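Local atomic coordinates of pilin (Clostridioides difficile, PDB entry 6T8S), a protein that is the major type IV pilin PilA1, the subunit that probably polymerises into pilus fibres on the cell surface. Residues 79-90 with 128-138. Sequence-based numbering, arbitrary orientation.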
loop_
_atom_site.group_PDB
_atom_site.type_symbol
_atom_site.label_atom_id
_atom_site.label_comp_id
_atom_site.label_asym_id
_atom_site.label_seq_id
_atom_site.Cartn_x
_atom_site.Cartn_y
_atom_site.Cartn_z
ATOM N N LEU A 79 -4.386 4.028 -9.124
ATOM C CA LEU A 79 -4.786 3.886 -7.701
ATOM C C LEU A 79 -3.611 3.308 -6.919
ATOM O O LEU A 79 -3.069 2.269 -7.339
ATOM C CB LEU A 79 -5.999 2.967 -7.549
ATOM C CG LEU A 79 -6.436 2.752 -6.102
ATOM C CD1 LEU A 79 -6.861 4.066 -5.467
ATOM C CD2 LEU A 79 -7.552 1.729 -6.005
ATOM N N VAL A 80 -3.273 3.945 -5.796
ATOM C CA VAL A 80 -2.080 3.597 -4.978
ATOM C C VAL A 80 -2.529 3.384 -3.532
ATOM O O VAL A 80 -3.291 4.214 -2.985
ATOM C CB VAL A 80 -1.001 4.691 -5.096
ATOM C CG1 VAL A 80 0.157 4.456 -4.142
ATOM C CG2 VAL A 80 -0.507 4.814 -6.531
ATOM N N LEU A 81 -2.060 2.298 -2.928
ATOM C CA LEU A 81 -2.205 2.056 -1.484
ATOM C C LEU A 81 -1.029 2.760 -0.796
ATOM O O LEU A 81 0.130 2.375 -1.025
ATOM C CB LEU A 81 -2.206 0.548 -1.210
ATOM C CG LEU A 81 -2.316 0.160 0.260
ATOM C CD1 LEU A 81 -3.654 0.583 0.846
ATOM C CD2 LEU A 81 -2.081 -1.340 0.439
ATOM N N GLN A 82 -1.333 3.803 -0.031
ATOM C CA GLN A 82 -0.354 4.487 0.837
ATOM C C GLN A 82 -0.323 3.756 2.173
ATOM O O GLN A 82 -1.401 3.444 2.741
ATOM C CB GLN A 82 -0.739 5.964 0.988
ATOM C CG GLN A 82 0.143 6.715 1.989
ATOM C CD GLN A 82 -0.219 8.184 2.053
ATOM O OE1 GLN A 82 -0.643 8.768 1.059
ATOM N NE2 GLN A 82 -0.066 8.789 3.224
ATOM N N ILE A 83 0.881 3.479 2.661
ATOM C CA ILE A 83 1.106 2.824 3.973
ATOM C C ILE A 83 1.939 3.794 4.813
ATOM O O ILE A 83 3.132 3.933 4.546
ATOM C CB ILE A 83 1.785 1.455 3.806
ATOM C CG1 ILE A 83 1.131 0.626 2.694
ATOM C CG2 ILE A 83 1.807 0.713 5.141
ATOM C CD1 ILE A 83 1.837 -0.669 2.407
ATOM N N GLY A 84 1.294 4.428 5.780
ATOM C CA GLY A 84 1.938 5.404 6.671
ATOM C C GLY A 84 1.377 6.791 6.477
ATOM O O GLY A 84 0.748 7.074 5.440
ATOM N N THR A 85 1.640 7.644 7.456
ATOM C CA THR A 85 1.211 9.056 7.461
ATOM C C THR A 85 2.309 9.859 8.157
ATOM O O THR A 85 3.360 9.280 8.487
ATOM C CB THR A 85 -0.131 9.192 8.181
ATOM O OG1 THR A 85 0.129 8.815 9.536
ATOM C CG2 THR A 85 -1.226 8.347 7.561
ATOM N N ASN A 86 2.040 11.132 8.437
ATOM C CA ASN A 86 2.928 11.998 9.257
ATOM C C ASN A 86 3.248 11.349 10.616
ATOM O O ASN A 86 4.361 11.562 11.131
ATOM C CB ASN A 86 2.291 13.366 9.462
ATOM C CG ASN A 86 0.980 13.277 10.205
ATOM O OD1 ASN A 86 0.011 12.719 9.694
ATOM N ND2 ASN A 86 0.944 13.837 11.403
ATOM N N ASP A 87 2.315 10.573 11.174
ATOM C CA ASP A 87 2.415 9.991 12.543
ATOM C C ASP A 87 3.416 8.825 12.560
ATOM O O ASP A 87 4.119 8.652 13.578
ATOM C CB ASP A 87 1.046 9.540 13.064
ATOM C CG ASP A 87 0.106 10.671 13.461
ATOM O OD1 ASP A 87 0.586 11.667 14.026
ATOM O OD2 ASP A 87 -1.107 10.546 13.195
ATOM N N GLU A 88 3.469 8.024 11.494
ATOM C CA GLU A 88 4.273 6.776 11.491
ATOM C C GLU A 88 4.317 6.216 10.071
ATOM O O GLU A 88 3.257 6.190 9.431
ATOM C CB GLU A 88 3.656 5.779 12.472
ATOM C CG GLU A 88 4.252 4.390 12.399
ATOM C CD GLU A 88 3.560 3.391 13.315
ATOM O OE1 GLU A 88 3.900 3.375 14.508
ATOM O OE2 GLU A 88 2.648 2.667 12.844
ATOM N N GLY A 89 5.510 5.846 9.611
ATOM C CA GLY A 89 5.722 5.180 8.318
ATOM C C GLY A 89 5.985 3.705 8.529
ATOM O O GLY A 89 5.767 3.206 9.653
ATOM N N VAL A 90 6.473 3.033 7.493
ATOM C CA VAL A 90 6.831 1.588 7.559
ATOM C C VAL A 90 8.285 1.458 7.999
ATOM O O VAL A 90 9.081 2.409 7.799
ATOM C CB VAL A 90 6.594 0.875 6.219
ATOM C CG1 VAL A 90 5.208 1.158 5.671
ATOM C CG2 VAL A 90 7.665 1.185 5.194
ATOM N N VAL A 128 14.151 0.680 4.904
ATOM C CA VAL A 128 13.217 1.817 5.133
ATOM C C VAL A 128 13.090 2.015 6.636
ATOM O O VAL A 128 12.728 1.056 7.347
ATOM C CB VAL A 128 11.850 1.600 4.461
ATOM C CG1 VAL A 128 10.958 2.803 4.666
ATOM C CG2 VAL A 128 11.978 1.288 2.969
ATOM N N ASP A 129 13.397 3.220 7.111
ATOM C CA ASP A 129 13.365 3.550 8.558
ATOM C C ASP A 129 12.261 4.584 8.810
ATOM O O ASP A 129 12.535 5.798 8.698
ATOM C CB ASP A 129 14.725 4.047 9.053
ATOM C CG ASP A 129 14.718 4.423 10.526
ATOM O OD1 ASP A 129 13.728 4.103 11.219
ATOM O OD2 ASP A 129 15.691 5.071 10.963
ATOM N N ASN A 130 11.050 4.116 9.112
ATOM C CA ASN A 130 9.889 4.968 9.483
ATOM C C ASN A 130 9.561 5.956 8.351
ATOM O O ASN A 130 9.485 7.189 8.626
ATOM C CB ASN A 130 10.140 5.714 10.795
ATOM C CG ASN A 130 8.868 6.250 11.411
ATOM O OD1 ASN A 130 7.805 5.662 11.256
ATOM N ND2 ASN A 130 8.965 7.370 12.112
ATOM N N LYS A 131 9.319 5.451 7.135
ATOM C CA LYS A 131 8.944 6.287 5.967
ATOM C C LYS A 131 7.643 5.763 5.347
ATOM O O LYS A 131 7.402 4.541 5.350
ATOM C CB LYS A 131 10.066 6.313 4.929
ATOM C CG LYS A 131 11.422 6.789 5.432
ATOM C CD LYS A 131 11.430 8.231 5.903
ATOM C CE LYS A 131 12.789 8.673 6.413
ATOM N NZ LYS A 131 12.725 10.022 7.026
ATOM N N VAL A 132 6.847 6.665 4.789
ATOM C CA VAL A 132 5.613 6.302 4.048
ATOM C C VAL A 132 6.018 5.497 2.810
ATOM O O VAL A 132 6.998 5.860 2.143
ATOM C CB VAL A 132 4.771 7.539 3.696
ATOM C CG1 VAL A 132 3.534 7.142 2.901
ATOM C CG2 VAL A 132 4.380 8.313 4.952
ATOM N N LEU A 133 5.276 4.422 2.537
ATOM C CA LEU A 133 5.497 3.496 1.404
ATOM C C LEU A 133 4.238 3.514 0.536
ATOM O O LEU A 133 3.148 3.788 1.060
ATOM C CB LEU A 133 5.777 2.086 1.950
ATOM C CG LEU A 133 6.298 1.071 0.933
ATOM C CD1 LEU A 133 7.741 1.333 0.570
ATOM C CD2 LEU A 133 6.148 -0.357 1.445
ATOM N N TYR A 134 4.397 3.221 -0.751
ATOM C CA TYR A 134 3.329 3.273 -1.767
ATOM C C TYR A 134 3.331 1.973 -2.579
ATOM O O TYR A 134 4.400 1.564 -3.044
ATOM C CB TYR A 134 3.556 4.494 -2.657
ATOM C CG TYR A 134 3.563 5.795 -1.903
ATOM C CD1 TYR A 134 2.383 6.456 -1.598
ATOM C CD2 TYR A 134 4.753 6.337 -1.449
ATOM C CE1 TYR A 134 2.391 7.663 -0.913
ATOM C CE2 TYR A 134 4.779 7.533 -0.749
ATOM C CZ TYR A 134 3.595 8.201 -0.491
ATOM O OH TYR A 134 3.618 9.375 0.215
ATOM N N ILE A 135 2.160 1.349 -2.745
ATOM C CA ILE A 135 2.014 0.138 -3.609
ATOM C C ILE A 135 0.881 0.373 -4.610
ATOM O O ILE A 135 -0.276 0.564 -4.200
ATOM C CB ILE A 135 1.807 -1.166 -2.812
ATOM C CG1 ILE A 135 2.782 -1.305 -1.637
ATOM C CG2 ILE A 135 1.923 -2.349 -3.766
ATOM C CD1 ILE A 135 2.605 -2.571 -0.817
ATOM N N VAL A 136 1.206 0.329 -5.899
ATOM C CA VAL A 136 0.189 0.485 -6.975
ATOM C C VAL A 136 -0.825 -0.662 -6.854
ATOM O O VAL A 136 -0.382 -1.835 -6.827
ATOM C CB VAL A 136 0.838 0.498 -8.364
ATOM C CG1 VAL A 136 -0.209 0.520 -9.463
ATOM C CG2 VAL A 136 1.788 1.679 -8.509
ATOM N N LEU A 137 -2.117 -0.335 -6.792
ATOM C CA LEU A 137 -3.237 -1.330 -6.779
ATOM C C LEU A 137 -3.792 -1.535 -8.193
ATOM O O LEU A 137 -3.991 -2.704 -8.595
ATOM C CB LEU A 137 -4.361 -0.819 -5.884
ATOM C CG LEU A 137 -4.099 -0.859 -4.387
ATOM C CD1 LEU A 137 -5.203 -0.121 -3.642
ATOM C CD2 LEU A 137 -4.008 -2.295 -3.899
ATOM N N ILE A 138 -4.067 -0.434 -8.889
ATOM C CA ILE A 138 -4.724 -0.439 -10.229
ATOM C C ILE A 138 -3.886 0.440 -11.151
ATOM O O ILE A 138 -3.752 1.633 -10.871
ATOM C CB ILE A 138 -6.198 0.008 -10.161
ATOM C CG1 ILE A 138 -6.999 -0.806 -9.137
ATOM C CG2 ILE A 138 -6.819 -0.045 -11.555
ATOM C CD1 ILE A 138 -8.451 -0.402 -8.982
#
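Q82 runs alongside the ring of Y134 in the same direction, with the amide plane turned 65° from the ring. Its CG is anti to the backbone N (chi1 174°) and the extended chain carries the amide out along the ring; the turn about the last bond puts Q82 OE1 near the ring edge, 3.8 Å from Y134 CE1. On the other side of the amide, Q82 NE2 donates to G84 O at 2.9 Å, nearly straight and in the amide plane, which fixes the amide's rotation. V132 CG1 packs 3.5 Å from Q82 CG, so a long, partly apolar glutamine suits this partly exposed place. On the same face, buried V80 sets CG1 against Y134 CB.

The opposite face carries the buried aliphatics L79, L81, I83, L133 and I135; L79 touches A30 and I135 touches Y23 of helix 9-37. I83 CD1 meets I135 CD1 obliquely at 3.8 Å, while L79 CD2 fits between the CD1 atoms of L137 and I138. That leucine pairs with two residues because of a classic beta bulge: L79 O accepts from both L137 N and I138 N, approaching from one face of its plane.

Beyond the turn, G89 N donates to N130 OD1 at 2.8 Å, from above the plane of the N130 amide. G89 CA comes 3.5 Å from K131 O; glycine suits the place because a CB would fall on the backbone of N130, K131 and V132.

Paired backbone bonds, L81 with I135 and I83 with L133, set the antiparallel register in this pilin sheet, while aliphatic side chains fill the face that L79 and I135 turn to helix 9-37 and Q82 and Y134 give the other a mixed polar-apolar character.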